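HTH-type transcriptional regulator GadX (Escherichia coli, PDB 3MKL) binds specific promoter sequences as an AraC/XylS-type transcription factor, switching on acid-resistance genes such as gadA, gadB and gadC and, under some conditions, repressing gadW. Local coordinates at residues R59-A63 and S80-H84. Numbering follows the deposited sequence. Where two conformers were deposited one is given.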
loop_
_atom_site.group_PDB
_atom_site.type_symbol
_atom_site.label_atom_id
_atom_site.label_comp_id
_atom_site.label_asym_id
_atom_site.label_seq_id
_atom_site.Cartn_x
_atom_site.Cartn_y
_atom_site.Cartn_z
ATOM N N ARG A 59 -0.240 1.433 -1.168
ATOM C CA ARG A 59 -1.493 1.190 -1.835
ATOM C C ARG A 59 -2.301 2.483 -2.016
ATOM O O ARG A 59 -2.945 2.668 -3.054
ATOM C CB ARG A 59 -2.300 0.101 -1.113
ATOM C CG ARG A 59 -1.703 -1.256 -1.307
ATOM C CD ARG A 59 -2.355 -2.336 -0.468
ATOM N NE ARG A 59 -1.944 -3.612 -1.024
ATOM C CZ ARG A 59 -2.080 -4.785 -0.429
ATOM N NH1 ARG A 59 -1.671 -5.866 -1.054
ATOM N NH2 ARG A 59 -2.633 -4.872 0.770
HETATM N N MSE A 60 -2.268 3.383 -1.032
HETATM C CA MSE A 60 -2.948 4.676 -1.208
HETATM C C MSE A 60 -2.296 5.500 -2.300
HETATM O O MSE A 60 -2.974 6.231 -3.022
HETATM C CB MSE A 60 -3.026 5.479 0.092
HETATM C CG MSE A 60 -3.833 4.827 1.178
HETATM SE SE MSE A 60 -5.663 4.418 0.677
HETATM C CE MSE A 60 -5.573 2.571 0.140
ATOM N N GLN A 61 -0.983 5.372 -2.428
ATOM C CA GLN A 61 -0.265 6.133 -3.431
ATOM C C GLN A 61 -0.640 5.657 -4.833
ATOM O O GLN A 61 -0.770 6.478 -5.758
ATOM C CB GLN A 61 1.243 6.066 -3.171
ATOM C CG GLN A 61 1.678 6.952 -1.983
ATOM C CD GLN A 61 3.177 6.897 -1.685
ATOM O OE1 GLN A 61 3.818 5.866 -1.841
ATOM N NE2 GLN A 61 3.730 8.011 -1.244
ATOM N N ARG A 62 -0.836 4.345 -4.983
ATOM C CA ARG A 62 -1.236 3.752 -6.261
ATOM C C ARG A 62 -2.686 4.079 -6.582
ATOM O O ARG A 62 -3.036 4.304 -7.747
ATOM C CB ARG A 62 -1.020 2.239 -6.256
ATOM C CG ARG A 62 -1.230 1.559 -7.609
ATOM C CD ARG A 62 -0.181 1.984 -8.647
ATOM N NE ARG A 62 1.180 1.949 -8.104
ATOM C CZ ARG A 62 2.087 1.006 -8.368
ATOM N NH1 ARG A 62 1.798 0.003 -9.187
ATOM N NH2 ARG A 62 3.290 1.073 -7.814
ATOM N N ALA A 63 -3.524 4.114 -5.542
ATOM C CA ALA A 63 -4.941 4.443 -5.687
ATOM C C ALA A 63 -5.162 5.803 -6.341
ATOM O O ALA A 63 -6.110 5.958 -7.101
ATOM C CB ALA A 63 -5.660 4.363 -4.359
ATOM N N SER A 80 -7.209 -3.601 -7.932
ATOM C CA SER A 80 -5.895 -3.335 -8.508
ATOM C C SER A 80 -4.836 -2.962 -7.456
ATOM O O SER A 80 -3.627 -3.094 -7.714
ATOM C CB SER A 80 -5.974 -2.232 -9.563
ATOM O OG SER A 80 -7.045 -2.433 -10.465
ATOM N N CYS A 81 -5.295 -2.493 -6.292
ATOM C CA CYS A 81 -4.427 -2.145 -5.156
ATOM C C CYS A 81 -4.309 -3.273 -4.114
ATOM O O CYS A 81 -3.603 -3.125 -3.121
ATOM C CB CYS A 81 -4.936 -0.890 -4.460
ATOM S SG CYS A 81 -5.008 0.566 -5.505
ATOM N N GLY A 82 -5.028 -4.374 -4.337
ATOM C CA GLY A 82 -4.889 -5.574 -3.540
ATOM C C GLY A 82 -5.929 -5.748 -2.463
ATOM O O GLY A 82 -5.784 -6.621 -1.610
ATOM N N TYR A 83 -6.981 -4.930 -2.506
ATOM C CA TYR A 83 -8.084 -5.029 -1.557
ATOM C C TYR A 83 -9.179 -5.948 -2.081
ATOM O O TYR A 83 -9.515 -5.938 -3.277
ATOM C CB TYR A 83 -8.639 -3.644 -1.219
ATOM C CG TYR A 83 -7.633 -2.788 -0.492
ATOM C CD1 TYR A 83 -7.400 -2.956 0.876
ATOM C CD2 TYR A 83 -6.893 -1.824 -1.173
ATOM C CE1 TYR A 83 -6.442 -2.163 1.555
ATOM C CE2 TYR A 83 -5.931 -1.049 -0.521
ATOM C CZ TYR A 83 -5.720 -1.223 0.838
ATOM O OH TYR A 83 -4.787 -0.452 1.459
ATOM N N HIS A 84 -9.708 -6.776 -1.190
ATOM C CA HIS A 84 -10.749 -7.691 -1.564
ATOM C C HIS A 84 -12.069 -7.063 -1.191
ATOM O O HIS A 84 -13.129 -7.513 -1.634
ATOM C CB HIS A 84 -10.560 -9.038 -0.858
ATOM C CG HIS A 84 -9.343 -9.786 -1.311
ATOM N ND1 HIS A 84 -8.119 -9.676 -0.680
ATOM C CD2 HIS A 84 -9.158 -10.649 -2.341
ATOM C CE1 HIS A 84 -7.236 -10.437 -1.302
ATOM N NE2 HIS A 84 -7.839 -11.036 -2.314
#
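R59, on the long helix 51-67, lies across C81, G82 and Y83 in a buried, mixed contact, an arginine chain crossing a turn with apolar packing alongside, close to the centre of the folded domain. It joins this helix, which in AraC-family DNA-binding domains links the two helix-turn-helix units, to the turn between helices 74-80 and 86-97 of the predicted second motif. CB of R59 is directed at the turn, and the chain, extended from CG to NE, carries its methylenes past the carbonyl of C81 and the hydroxyl end of Y83. NE comes within 2.7 Å of C81 O, but the angle is too poor for a hydrogen bond; NE and NH1 both find hydrogen bonds elsewhere, NH1 with the carbonyl of I20. G82 CA lies over one guanidinium face, 3.9 Å above the plane and offset toward its rim. This glycine ends the preceding helix in a Schellman motif, with phi at 99°. The guanidinium plane is inclined 62° to the Y83 ring, and CZ is 5.4 Å from the ring centroid, so any cation-pi attraction is weak. Next to R59, the bent selenomethionine M60 brings CE to 3.7 Å from Y83 CE2, while its side chain also packs on F89, V92, F93 and Y96 of helix 86-97. One turn on from R59, A63 CB meets C81 SG at 4.0 Å. Close packing of methylenes, selenomethionine, thiol and phenol thus holds the turn against the linker helix, and the C81 carbonyl beside the arginine is probably favourable for its charge.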